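Local coordinates for choline kinase (Cryptosporidium parvum, PDB 3MES), which probably transfers phosphate from ATP to choline, and also to ethanolamine, as a magnesium-dependent kinase of the choline/ethanolamine kinase family, at residues Y307-E312 / T392-T397. Residues are numbered along the deposited sequence; the frame is centred on the assembly and turned at random.
Sequences YDYCSE and TEYANT. With MG (magnesium ion), chain M; DME (decamethonium ion), chain K; PT3 (N-propyl-tartramic acid), chain L.
Tyr394 reaches out from its helix and drives the edge of its ring toward the face of Tyr307, a T-shaped pair with planes at 77° and centroids 5.7 Å apart. With CG anti to the backbone N (chi1 178°), the ring reaches Tyr307 and Tyr309 together. Its hydroxyl oxygen lies over the Tyr307 face near the rim, and Tyr394 CE1 comes 4.1 Å from Tyr307 CD1. One turn along the helix from Glu393, Thr397 sets CG2 at the edge of the same ring, 4.1 Å from Tyr307 CE1, while its OG1 turns back to hydrogen-bond Glu393 O.

Tyr309 adds a second, offset edge-to-face pair, this time presenting its own edge to the face of Tyr394; Tyr309 CE1 and Tyr394 CE1 are 3.8 Å apart. Tyr309 OH and Tyr394 OH lie 3.1 Å apart. Tyr309 OH is hydrogen-bonded to Glu304 OE1, Tyr394 OH to Arg398 NH1 and Tyr307 OH to His401 ND1.

Tyr309 and Tyr394 line the decamethonium site, with Tyr307 behind them as the metal ligand. DME C9 sits over one face of Tyr309, with Tyr307 O over the opposite face, and methyl C18 of a quaternary ammonium end is 3.4 Å from Tyr394 OH. Tyr307 O also binds magnesium at 2.3 Å, with Glu304 through its backbone O and Glu271 through OE2 among the other ligands.

Strand 307-308 pairs with antiparallel strand 318-319, whose Phe319 touches Tyr307 and Thr397; helix 391-411 carries Tyr394 and Thr397, and helix 364-376 packs on Tyr307 through His368 and on Tyr394 through Ser375.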
ATOM      1  N   TYR B 307       1.316 -22.335   5.175  1.00 19.93           N
ATOM      2  CA  TYR B 307       0.720 -23.234   4.188  1.00 20.37           C
ATOM      3  C   TYR B 307       0.832 -22.743   2.748  1.00 20.75           C
ATOM      4  O   TYR B 307       0.339 -21.673   2.394  1.00 20.81           O
ATOM      5  CB  TYR B 307      -0.730 -23.544   4.566  1.00 20.23           C
ATOM      6  CG  TYR B 307      -0.846 -23.938   6.017  1.00 19.96           C
ATOM      7  CD1 TYR B 307      -0.426 -25.189   6.450  1.00 19.57           C
ATOM      8  CD2 TYR B 307      -1.334 -23.048   6.963  1.00 19.40           C
ATOM      9  CE1 TYR B 307      -0.511 -25.549   7.782  1.00 19.23           C
ATOM     10  CE2 TYR B 307      -1.420 -23.401   8.297  1.00 18.96           C
ATOM     11  CZ  TYR B 307      -1.006 -24.651   8.700  1.00 18.76           C
ATOM     12  OH  TYR B 307      -1.090 -25.006  10.027  1.00 18.66           O
ATOM     13  N   ASP B 308       1.498 -23.548   1.929  1.00 21.40           N
ATOM     14  CA  ASP B 308       1.677 -23.259   0.516  1.00 22.00           C
ATOM     15  C   ASP B 308       0.813 -24.220  -0.288  1.00 22.33           C
ATOM     16  O   ASP B 308       1.056 -25.424  -0.288  1.00 22.39           O
ATOM     17  CB  ASP B 308       3.148 -23.428   0.137  1.00 22.05           C
ATOM     18  CG  ASP B 308       3.464 -22.904  -1.250  1.00 22.45           C
ATOM     19  OD1 ASP B 308       2.624 -22.185  -1.830  1.00 23.09           O
ATOM     20  OD2 ASP B 308       4.562 -23.210  -1.757  1.00 22.67           O
ATOM     21  N   TYR B 309      -0.200 -23.687  -0.964  1.00 22.86           N
ATOM     22  CA  TYR B 309      -1.126 -24.512  -1.736  1.00 23.40           C
ATOM     23  C   TYR B 309      -0.746 -24.566  -3.212  1.00 23.88           C
ATOM     24  O   TYR B 309      -1.577 -24.877  -4.063  1.00 24.02           O
ATOM     25  CB  TYR B 309      -2.564 -24.004  -1.578  1.00 23.29           C
ATOM     26  CG  TYR B 309      -2.924 -23.655  -0.150  1.00 23.06           C
ATOM     27  CD1 TYR B 309      -3.046 -24.643   0.817  1.00 22.76           C
ATOM     28  CD2 TYR B 309      -3.132 -22.337   0.230  1.00 22.70           C
ATOM     29  CE1 TYR B 309      -3.368 -24.328   2.122  1.00 22.76           C
ATOM     30  CE2 TYR B 309      -3.455 -22.013   1.528  1.00 22.62           C
ATOM     31  CZ  TYR B 309      -3.571 -23.011   2.472  1.00 22.66           C
ATOM     32  OH  TYR B 309      -3.892 -22.687   3.772  1.00 22.74           O
ATOM     33  N   CYS B 310       0.513 -24.262  -3.511  1.00 24.49           N
ATOM     34  CA  CYS B 310       1.013 -24.336  -4.881  1.00 25.03           C
ATOM     35  C   CYS B 310       1.939 -25.531  -5.067  1.00 25.36           C
ATOM     36  O   CYS B 310       3.098 -25.377  -5.442  1.00 25.42           O
ATOM     37  CB  CYS B 310       1.740 -23.049  -5.263  1.00 25.04           C
ATOM     38  SG  CYS B 310       0.656 -21.639  -5.549  1.00 25.22           S
ATOM     39  N   SER B 311       1.416 -26.721  -4.793  1.00 25.83           N
ATOM     40  CA  SER B 311       2.161 -27.959  -4.973  1.00 26.25           C
ATOM     41  C   SER B 311       1.378 -28.874  -5.907  1.00 26.59           C
ATOM     42  O   SER B 311       0.150 -28.941  -5.835  1.00 26.62           O
ATOM     43  CB  SER B 311       2.388 -28.642  -3.625  1.00 26.24           C
ATOM     44  OG  SER B 311       3.182 -29.808  -3.764  1.00 26.46           O
ATOM     45  N   GLU B 312       2.086 -29.577  -6.786  1.00 27.02           N
ATOM     46  CA  GLU B 312       1.425 -30.388  -7.807  1.00 27.42           C
ATOM     47  C   GLU B 312       1.489 -31.886  -7.517  1.00 27.53           C
ATOM     48  O   GLU B 312       0.920 -32.693  -8.252  1.00 27.56           O
ATOM     49  CB  GLU B 312       1.996 -30.071  -9.191  1.00 27.54           C
ATOM     50  CG  GLU B 312       1.769 -28.624  -9.609  1.00 28.10           C
ATOM     51  CD  GLU B 312       2.613 -28.211 -10.799  1.00 28.92           C
ATOM     52  OE1 GLU B 312       3.179 -27.097 -10.761  1.00 28.72           O
ATOM     53  OE2 GLU B 312       2.713 -28.996 -11.769  1.00 29.54           O
ATOM     54  N   THR B 392      -8.009 -34.599   3.779  1.00 28.48           N
ATOM     55  CA  THR B 392      -7.821 -35.349   5.022  1.00 28.06           C
ATOM     56  C   THR B 392      -6.434 -35.112   5.609  1.00 27.72           C
ATOM     57  O   THR B 392      -6.287 -34.893   6.813  1.00 27.75           O
ATOM     58  CB  THR B 392      -8.021 -36.863   4.820  1.00 28.06           C
ATOM     59  OG1 THR B 392      -9.342 -37.115   4.324  1.00 28.24           O
ATOM     60  CG2 THR B 392      -7.839 -37.596   6.135  1.00 28.20           C
ATOM     61  N   GLU B 393      -5.417 -35.160   4.757  1.00 27.18           N
ATOM     62  CA  GLU B 393      -4.051 -34.931   5.206  1.00 26.61           C
ATOM     63  C   GLU B 393      -3.878 -33.491   5.673  1.00 26.09           C
ATOM     64  O   GLU B 393      -3.130 -33.221   6.615  1.00 26.06           O
ATOM     65  CB  GLU B 393      -3.050 -35.251   4.093  1.00 26.73           C
ATOM     66  CG  GLU B 393      -1.598 -35.227   4.548  1.00 27.05           C
ATOM     67  CD  GLU B 393      -1.340 -36.171   5.707  1.00 27.56           C
ATOM     68  OE1 GLU B 393      -2.045 -37.199   5.807  1.00 27.80           O
ATOM     69  OE2 GLU B 393      -0.435 -35.885   6.519  1.00 27.69           O
ATOM     70  N   TYR B 394      -4.572 -32.566   5.014  1.00 25.35           N
ATOM     71  CA  TYR B 394      -4.488 -31.158   5.386  1.00 24.77           C
ATOM     72  C   TYR B 394      -5.116 -30.912   6.751  1.00 24.35           C
ATOM     73  O   TYR B 394      -4.617 -30.105   7.534  1.00 24.20           O
ATOM     74  CB  TYR B 394      -5.149 -30.262   4.337  1.00 24.67           C
ATOM     75  CG  TYR B 394      -5.117 -28.797   4.707  1.00 24.52           C
ATOM     76  CD1 TYR B 394      -3.929 -28.080   4.676  1.00 24.46           C
ATOM     77  CD2 TYR B 394      -6.272 -28.132   5.097  1.00 24.49           C
ATOM     78  CE1 TYR B 394      -3.891 -26.745   5.020  1.00 24.31           C
ATOM     79  CE2 TYR B 394      -6.244 -26.795   5.440  1.00 24.42           C
ATOM     80  CZ  TYR B 394      -5.050 -26.106   5.399  1.00 24.47           C
ATOM     81  OH  TYR B 394      -5.014 -24.774   5.737  1.00 24.44           O
ATOM     82  N   ALA B 395      -6.213 -31.608   7.026  1.00 23.96           N
ATOM     83  CA  ALA B 395      -6.880 -31.501   8.316  1.00 23.63           C
ATOM     84  C   ALA B 395      -5.974 -32.034   9.421  1.00 23.45           C
ATOM     85  O   ALA B 395      -5.824 -31.407  10.470  1.00 23.31           O
ATOM     86  CB  ALA B 395      -8.199 -32.252   8.293  1.00 23.61           C
ATOM     87  N   ASN B 396      -5.371 -33.194   9.176  1.00 23.26           N
ATOM     88  CA  ASN B 396      -4.414 -33.773  10.110  1.00 23.13           C
ATOM     89  C   ASN B 396      -3.333 -32.767  10.475  1.00 22.98           C
ATOM     90  O   ASN B 396      -2.896 -32.692  11.622  1.00 22.97           O
ATOM     91  CB  ASN B 396      -3.757 -35.014   9.501  1.00 23.08           C
ATOM     92  CG  ASN B 396      -4.663 -36.226   9.522  1.00 23.07           C
ATOM     93  OD1 ASN B 396      -4.380 -37.235   8.876  1.00 23.14           O
ATOM     94  ND2 ASN B 396      -5.757 -36.137  10.271  1.00 23.29           N
ATOM     95  N   THR B 397      -2.909 -31.991   9.485  1.00 22.84           N
ATOM     96  CA  THR B 397      -1.850 -31.013   9.686  1.00 22.67           C
ATOM     97  C   THR B 397      -2.315 -29.855  10.566  1.00 22.57           C
ATOM     98  O   THR B 397      -1.656 -29.513  11.550  1.00 22.51           O
ATOM     99  CB  THR B 397      -1.313 -30.486   8.343  1.00 22.62           C
ATOM    100  OG1 THR B 397      -0.886 -31.592   7.538  1.00 22.60           O
ATOM    101  CG2 THR B 397      -0.138 -29.547   8.565  1.00 22.52           C
TER
HETATM  102 MG    MG M 429      -0.811 -19.804   2.934  1.00 18.04          MG
HETATM  103  N1  DME K 427      -4.275 -23.589  -6.702  1.00 35.08           N
HETATM  104  C2  DME K 427      -5.199 -24.728  -6.574  1.00 34.56           C
HETATM  105  C3  DME K 427      -6.181 -24.475  -5.426  1.00 34.08           C
HETATM  106  C4  DME K 427      -6.890 -25.770  -5.012  1.00 33.74           C
HETATM  107  C5  DME K 427      -7.922 -25.517  -3.907  1.00 33.38           C
HETATM  108  C6  DME K 427      -7.245 -25.154  -2.579  1.00 32.78           C
HETATM  109  C7  DME K 427      -7.513 -26.216  -1.507  1.00 32.13           C
HETATM  110  C8  DME K 427      -8.231 -25.612  -0.297  1.00 31.75           C
HETATM  111  C9  DME K 427      -7.242 -25.181   0.789  1.00 31.30           C
HETATM  112  C10 DME K 427      -7.656 -23.839   1.401  1.00 30.85           C
HETATM  113  C11 DME K 427      -7.300 -23.782   2.887  1.00 30.49           C
HETATM  114  N12 DME K 427      -7.787 -22.524   3.475  1.00 30.30           N
HETATM  115  C13 DME K 427      -2.934 -24.073  -7.067  1.00 34.83           C
HETATM  116  C14 DME K 427      -4.771 -22.681  -7.749  1.00 34.96           C
HETATM  117  C15 DME K 427      -4.198 -22.872  -5.418  1.00 34.87           C
HETATM  118  C16 DME K 427      -7.220 -21.376   2.751  1.00 30.11           C
HETATM  119  C17 DME K 427      -9.254 -22.482   3.381  1.00 29.74           C
HETATM  120  C18 DME K 427      -7.368 -22.458   4.885  1.00 30.07           C
HETATM  121  O1  PT3 L 428     -12.431 -19.846  -1.595  1.00 32.44           O
HETATM  122  O11 PT3 L 428     -13.565 -21.769  -1.658  1.00 32.11           O
HETATM  123  C1  PT3 L 428     -12.513 -21.094  -1.629  1.00 32.70           C
HETATM  124  C2  PT3 L 428     -11.193 -21.858  -1.612  1.00 33.02           C
HETATM  125  O2  PT3 L 428     -11.418 -23.265  -1.741  1.00 33.39           O
HETATM  126  C3  PT3 L 428     -10.500 -21.557  -0.287  1.00 33.22           C
HETATM  127  O3  PT3 L 428     -10.266 -22.767   0.436  1.00 33.81           O
HETATM  128  C4  PT3 L 428      -9.184 -20.865  -0.605  1.00 32.98           C
HETATM  129  O41 PT3 L 428      -8.741 -19.986   0.131  1.00 32.87           O
HETATM  130  N4  PT3 L 428      -8.610 -21.269  -1.735  1.00 32.71           N
HETATM  131  C41 PT3 L 428      -7.342 -20.700  -2.215  1.00 32.96           C
HETATM  132  C42 PT3 L 428      -6.727 -21.620  -3.272  1.00 32.60           C
HETATM  133  C43 PT3 L 428      -5.344 -22.105  -2.834  1.00 32.10           C